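Local coordinates for protein cyclopenase asqI (Emericella nidulans, PDB 5YY3) that catalyses the conversion of 4'-methoxycyclopenin into 4'-methoxyviridicatin, a zinc-requiring step in the biosynthesis of aspoquinolone mycotoxins, at residues H127-D130 with A131-K135; R290-E293 with W294-N297; E543-P546 with R547-S550. All blocks are in the same frame, centred on the assembly; numbering follows the deposited sequence.

In the fold
Interactions 1 and 2 both lie in the hemocyanin-like domain, which in this enzyme holds zinc, and interaction 3 lies in the Ig-like one. They follow one another along the chain in numerical order. Interaction 1 spans the short helix 129-133 and its two ends, and interaction 2 is part of helix 288-304; their centres are about 40 Å apart. Interaction 3 sits in the loop between strands 523-528 and 571-580. Its nearest atoms are about 7 Å from those of interaction 1, without touching, so helix and loop lie close together where the two domains meet. Interaction 2 is about 45 Å from interaction 3, centre to centre. It faces a second subunit, whereas interactions 1 and 3 touch no other chain.

Interaction 1 (H127-D130 with A131-K135); sequences HSKD and AQQRK
Ser128 OG takes the N-H of Ala131 in a nearly straight bond of 2.8 Å (166°). The hydroxyl is anti to the Ser128 backbone N (chi1 156°), which turns it to the N-H groups of the first helical turn. Its oxygen also packs on Ala131 CB. Asp130 and Arg134, one turn apart, form a salt bridge of 3.0 Å between OD2 and NH2, but the hydrogen bond within it is weak and bent. The carboxylate and guanidinium planes are 80° apart, and Arg134 CD rests against both carboxylate oxygens, 3.3 Å from Asp130 OD1. Ser128 is the N-cap of the short helix 129-133. The other end is closed by a Schellman motif with Lys135, of positive phi, as C-prime residue: Lys135 N binds Gln132 O at 3.1 Å and Ile136 N returns to Ala131 O. Gln132 lays its chain along the Ser128 carbonyl, with CG 3.1 Å from Ser128 O. Its NE2 ends beside His127 CA and is held by Thr126 O. Further out, Leu97 N binds Asp130 OD2, and Glu98 gives Arg134 NH2 a second acidic partner. Leu97 packs on Ser128, Ala131 and Arg134. His127 NE2 bonds to Met191 O, next to the zinc ligand His190.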
# COMPACT_ATOMS: atom_id res chain seq x y z
N HIS A 127 48.06 5.12 5.51
CA HIS A 127 48.83 6.04 6.34
C HIS A 127 50.33 5.99 6.08
O HIS A 127 51.10 6.70 6.72
CB HIS A 127 48.53 5.76 7.81
CG HIS A 127 47.08 5.93 8.16
ND1 HIS A 127 46.55 7.14 8.54
CD2 HIS A 127 46.06 5.05 8.17
CE1 HIS A 127 45.26 7.00 8.78
NE2 HIS A 127 44.94 5.74 8.56
N SER A 128 50.75 5.17 5.12
CA SER A 128 52.13 5.15 4.66
C SER A 128 52.48 6.34 3.78
O SER A 128 51.87 6.53 2.72
CB SER A 128 52.42 3.88 3.88
OG SER A 128 53.52 4.10 3.01
N LYS A 129 53.46 7.13 4.22
CA LYS A 129 53.89 8.29 3.44
C LYS A 129 54.46 7.84 2.11
O LYS A 129 54.28 8.50 1.09
CB LYS A 129 54.93 9.11 4.21
CG LYS A 129 55.42 10.32 3.41
CD LYS A 129 55.83 11.50 4.29
CE LYS A 129 56.36 12.64 3.43
NZ LYS A 129 57.17 13.63 4.21
N ASP A 130 55.13 6.69 2.11
CA ASP A 130 55.64 6.12 0.87
C ASP A 130 54.48 5.82 -0.09
O ASP A 130 54.54 6.19 -1.26
CB ASP A 130 56.44 4.84 1.12
CG ASP A 130 57.33 4.46 -0.06
OD1 ASP A 130 57.92 5.38 -0.68
OD2 ASP A 130 57.42 3.25 -0.38
N ALA A 131 53.44 5.17 0.41
CA ALA A 131 52.32 4.79 -0.44
C ALA A 131 51.60 6.03 -0.97
O ALA A 131 51.22 6.07 -2.14
CB ALA A 131 51.34 3.89 0.32
N GLN A 132 51.43 7.03 -0.13
CA GLN A 132 50.71 8.23 -0.53
C GLN A 132 51.41 8.97 -1.65
O GLN A 132 50.78 9.34 -2.65
CB GLN A 132 50.53 9.16 0.66
CG GLN A 132 49.69 8.55 1.76
CD GLN A 132 49.78 9.34 3.02
OE1 GLN A 132 50.36 10.42 3.03
NE2 GLN A 132 49.21 8.81 4.09
N GLN A 133 52.72 9.16 -1.51
CA GLN A 133 53.50 9.87 -2.51
C GLN A 133 53.64 9.03 -3.79
O GLN A 133 53.71 9.57 -4.89
CB GLN A 133 54.88 10.26 -1.95
CG GLN A 133 55.83 9.09 -1.72
CD GLN A 133 57.11 9.48 -1.00
OE1 GLN A 133 57.09 10.19 0.02
NE2 GLN A 133 58.25 9.02 -1.52
N ARG A 134 53.64 7.70 -3.64
CA ARG A 134 53.69 6.80 -4.79
C ARG A 134 52.30 6.52 -5.35
O ARG A 134 52.12 5.62 -6.17
CB ARG A 134 54.36 5.48 -4.41
CG ARG A 134 55.84 5.62 -4.09
CD ARG A 134 56.44 4.37 -3.46
NE ARG A 134 56.37 3.20 -4.33
CZ ARG A 134 57.10 2.10 -4.14
NH1 ARG A 134 57.00 1.07 -4.96
NH2 ARG A 134 57.96 2.05 -3.13
N LYS A 135 51.33 7.30 -4.90
CA LYS A 135 49.91 7.17 -5.25
C LYS A 135 49.44 5.71 -5.28
O LYS A 135 48.59 5.33 -6.09
CB LYS A 135 49.63 7.87 -6.61
CG LYS A 135 50.27 7.23 -7.86
CD LYS A 135 50.27 8.17 -9.07
CE LYS A 135 50.09 7.41 -10.39
NZ LYS A 135 50.33 8.29 -11.56

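Interaction 2 (R290-E293 with W294-N297); sequences RLEE and WRDN
Helix 288-304 of the hemocyanin-type domain carries this contact, in which Arg290 leans on Trp294 one turn further on. The Arg290 guanidinium meets the indole through its face: Trp294 NE1 lies over its centre, 3.4 Å from Arg290 NH2. The two planes are 60° apart, so this is no parallel stack, and two donors, Arg290 NH2 and Trp294 NE1, face each other with no hydrogen bond. Arg290 CG is anti to the backbone N, and a bend at chi2 (66°) brings the chain across to the indole. Over one face of the indole sits Arg290 O, 3.6 Å from Trp294 CG. Tyr358 meets the same ring system from helix 355-367. Glu293 OE1 lies at the edge of the Arg290 guanidinium, in its plane, in a salt bridge to NH1 whose hydrogen bond is weak.

On another side of the helix, Arg295 grips Asp296 side-on. Arg295 NE (3.2 Å) and Arg295 NH2 (3.1 Å) both reach Asp296 OD1 from the same face of the carboxylate. Glu292 CB covers one face of the Arg295 guanidinium, 3.7 Å from NH2. A water donates to Glu292 OE2 at 2.6 Å and accepts from Arg295 NH1 at 3.0 Å, bridging groups too far apart for a direct salt bridge. Tyr243 adds a cation-pi contact to Arg295. Asp296 OD2 forms a salt bridge with Arg303 of the second subunit. The Asp296 carboxylate therefore probably has its negative charge well balanced, by an arginine of its own helix and one across the subunit interface.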
# COMPACT_ATOMS: atom_id res chain seq x y z
N ARG A 290 25.74 -4.76 30.54
CA ARG A 290 27.06 -4.14 30.60
C ARG A 290 27.12 -2.91 29.66
O ARG A 290 27.69 -1.87 30.00
CB ARG A 290 28.13 -5.17 30.25
CG ARG A 290 29.57 -4.69 30.33
CD ARG A 290 29.96 -4.36 31.76
NE ARG A 290 31.33 -3.83 31.82
CZ ARG A 290 31.75 -2.96 32.74
NH1 ARG A 290 30.91 -2.51 33.67
NH2 ARG A 290 32.99 -2.51 32.71
N LEU A 291 26.52 -3.04 28.47
CA LEU A 291 26.48 -1.93 27.53
C LEU A 291 25.57 -0.82 28.04
O LEU A 291 25.91 0.37 27.97
CB LEU A 291 26.03 -2.40 26.15
CG LEU A 291 27.04 -3.31 25.44
CD1 LEU A 291 26.41 -4.65 25.15
CD2 LEU A 291 27.52 -2.68 24.16
N GLU A 292 24.42 -1.21 28.58
CA GLU A 292 23.47 -0.26 29.15
C GLU A 292 24.12 0.58 30.26
O GLU A 292 23.92 1.79 30.34
CB GLU A 292 22.23 -1.00 29.69
CG GLU A 292 21.52 -1.85 28.65
CD GLU A 292 20.28 -2.53 29.18
OE1 GLU A 292 20.31 -2.97 30.34
OE2 GLU A 292 19.27 -2.64 28.43
N GLU A 293 24.91 -0.07 31.11
CA GLU A 293 25.61 0.64 32.18
C GLU A 293 26.55 1.74 31.65
O GLU A 293 26.48 2.89 32.08
CB GLU A 293 26.37 -0.35 33.05
CG GLU A 293 27.37 0.31 33.95
CD GLU A 293 27.96 -0.64 34.98
OE1 GLU A 293 28.17 -1.83 34.64
OE2 GLU A 293 28.20 -0.19 36.12
N TRP A 294 27.41 1.38 30.69
CA TRP A 294 28.24 2.35 29.96
C TRP A 294 27.41 3.52 29.41
O TRP A 294 27.75 4.68 29.64
CB TRP A 294 28.97 1.65 28.80
CG TRP A 294 30.05 0.69 29.25
CD1 TRP A 294 30.69 0.68 30.45
CD2 TRP A 294 30.62 -0.39 28.48
NE1 TRP A 294 31.62 -0.33 30.49
CE2 TRP A 294 31.60 -1.00 29.30
CE3 TRP A 294 30.41 -0.89 27.19
CZ2 TRP A 294 32.37 -2.10 28.87
CZ3 TRP A 294 31.17 -1.98 26.76
CH2 TRP A 294 32.14 -2.57 27.59
N ARG A 295 26.33 3.20 28.71
CA ARG A 295 25.40 4.20 28.18
C ARG A 295 24.88 5.11 29.28
O ARG A 295 24.86 6.33 29.12
CB ARG A 295 24.21 3.51 27.48
CG ARG A 295 23.07 4.46 27.09
CD ARG A 295 21.77 3.70 26.88
NE ARG A 295 21.24 3.22 28.15
CZ ARG A 295 20.34 2.25 28.29
NH1 ARG A 295 19.85 1.63 27.22
NH2 ARG A 295 19.92 1.89 29.51
N ASP A 296 24.43 4.51 30.38
CA ASP A 296 23.87 5.26 31.50
C ASP A 296 24.91 6.21 32.08
O ASP A 296 24.58 7.32 32.52
CB ASP A 296 23.39 4.33 32.62
CG ASP A 296 22.18 3.54 32.23
OD1 ASP A 296 21.53 3.91 31.22
OD2 ASP A 296 21.86 2.56 32.96
N ASN A 297 26.16 5.76 32.09
CA ASN A 297 27.22 6.54 32.70
C ASN A 297 27.61 7.71 31.79
O ASN A 297 27.84 8.82 32.27
CB ASN A 297 28.43 5.65 33.02
CG ASN A 297 28.16 4.71 34.18
OD1 ASN A 297 27.24 4.92 34.96
ND2 ASN A 297 28.99 3.67 34.30
O HOH W 1 17.89 -0.69 27.42

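Interaction 3 (E543-P546 with R547-S550); sequences EPDP and RYAS
Asp545 O accepts the N-H of Tyr548 at 2.9 Å, the shortest hydrogen bond of this turn. The bond is moderately bent, with an N-H...O angle of 152°. The donor stands above the carbonyl plane, 51° out of it, so the bond does not follow a lone pair. Pro546 O receives Ala549 N in a second bond of the same spacing, weak at 3.3 Å. In both, the N-H of a residue reaches back to the carbonyl three residues earlier.

The Asp545 and Tyr548 side chains lie side by side and point the same way. OD2 of Asp545 comes to the edge of the phenol ring, near its plane, 3.9 Å from Tyr548 CD2. The carboxylate and ring planes differ by only 27°. This is a packing contact and not a hydrogen bond. Tyr548 CG is anti to its own carbonyl carbon, which swings the ring toward the aspartate.

The far end of the tyrosine is held from outside the turn. Its OH bonds to Asp531 OD1, and Lys537 makes a cation-pi contact with the ring. Ala549 CB rests near Pro546 O at 3.8 Å.

Pro546 and Arg547 have helical backbone angles and occupy the two middle positions of the Asp545-Tyr548 turn, close to a type I beta turn. The two successive i to i+3 bonds, the second weak, amount to a single short 3-10-like turn, which Tyr548 ends by leaving helical angles. It is a surface feature of the loop joining strands 523-528 and 571-580 in the Ig-like domain.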
# COMPACT_ATOMS: atom_id res chain seq x y z
N GLU A 543 35.24 5.80 -10.53
CA GLU A 543 35.94 6.34 -11.70
C GLU A 543 36.55 7.69 -11.37
O GLU A 543 35.88 8.55 -10.79
CB GLU A 543 35.00 6.48 -12.90
CG GLU A 543 34.54 5.15 -13.48
CD GLU A 543 35.63 4.46 -14.28
OE1 GLU A 543 36.09 5.05 -15.29
OE2 GLU A 543 36.04 3.34 -13.89
N PRO A 544 37.81 7.90 -11.76
CA PRO A 544 38.51 9.11 -11.31
C PRO A 544 38.02 10.36 -12.03
O PRO A 544 37.40 10.27 -13.08
CB PRO A 544 39.97 8.83 -11.66
CG PRO A 544 39.98 7.56 -12.48
CD PRO A 544 38.57 7.20 -12.80
N ASP A 545 38.31 11.51 -11.43
CA ASP A 545 38.06 12.81 -12.05
C ASP A 545 39.38 13.52 -12.31
O ASP A 545 40.12 13.81 -11.36
CB ASP A 545 37.17 13.68 -11.15
CG ASP A 545 36.27 14.59 -11.95
OD1 ASP A 545 36.16 14.40 -13.18
OD2 ASP A 545 35.68 15.51 -11.33
N PRO A 546 39.68 13.78 -13.60
CA PRO A 546 40.89 14.50 -14.03
C PRO A 546 41.16 15.75 -13.20
O PRO A 546 42.27 15.93 -12.68
CB PRO A 546 40.56 14.87 -15.48
CG PRO A 546 39.63 13.82 -15.94
CD PRO A 546 38.81 13.44 -14.74
N ARG A 547 40.13 16.58 -13.06
CA ARG A 547 40.25 17.85 -12.34
C ARG A 547 40.68 17.66 -10.89
O ARG A 547 41.15 18.59 -10.24
CB ARG A 547 38.91 18.60 -12.38
CG ARG A 547 38.21 18.53 -13.72
CD ARG A 547 37.33 19.73 -13.94
NE ARG A 547 36.48 19.60 -15.13
CZ ARG A 547 36.83 19.97 -16.37
NH1 ARG A 547 38.03 20.51 -16.59
NH2 ARG A 547 35.99 19.81 -17.38
N TYR A 548 40.54 16.45 -10.37
CA TYR A 548 40.81 16.24 -8.96
C TYR A 548 41.80 15.12 -8.69
O TYR A 548 41.66 14.37 -7.72
CB TYR A 548 39.50 15.99 -8.22
CG TYR A 548 38.75 17.27 -7.94
CD1 TYR A 548 39.12 18.09 -6.87
CD2 TYR A 548 37.68 17.67 -8.75
CE1 TYR A 548 38.45 19.27 -6.61
CE2 TYR A 548 37.00 18.86 -8.49
CZ TYR A 548 37.39 19.65 -7.41
OH TYR A 548 36.74 20.84 -7.12
N ALA A 549 42.82 15.03 -9.55
CA ALA A 549 43.88 14.04 -9.41
C ALA A 549 44.57 14.10 -8.04
O ALA A 549 45.04 13.09 -7.54
CB ALA A 549 44.90 14.22 -10.54
N SER A 550 44.62 15.28 -7.42
CA SER A 550 45.29 15.39 -6.13
C SER A 550 44.35 15.00 -4.98
O SER A 550 44.54 13.96 -4.35
CB SER A 550 45.86 16.80 -5.90
OG SER A 550 44.90 17.82 -6.12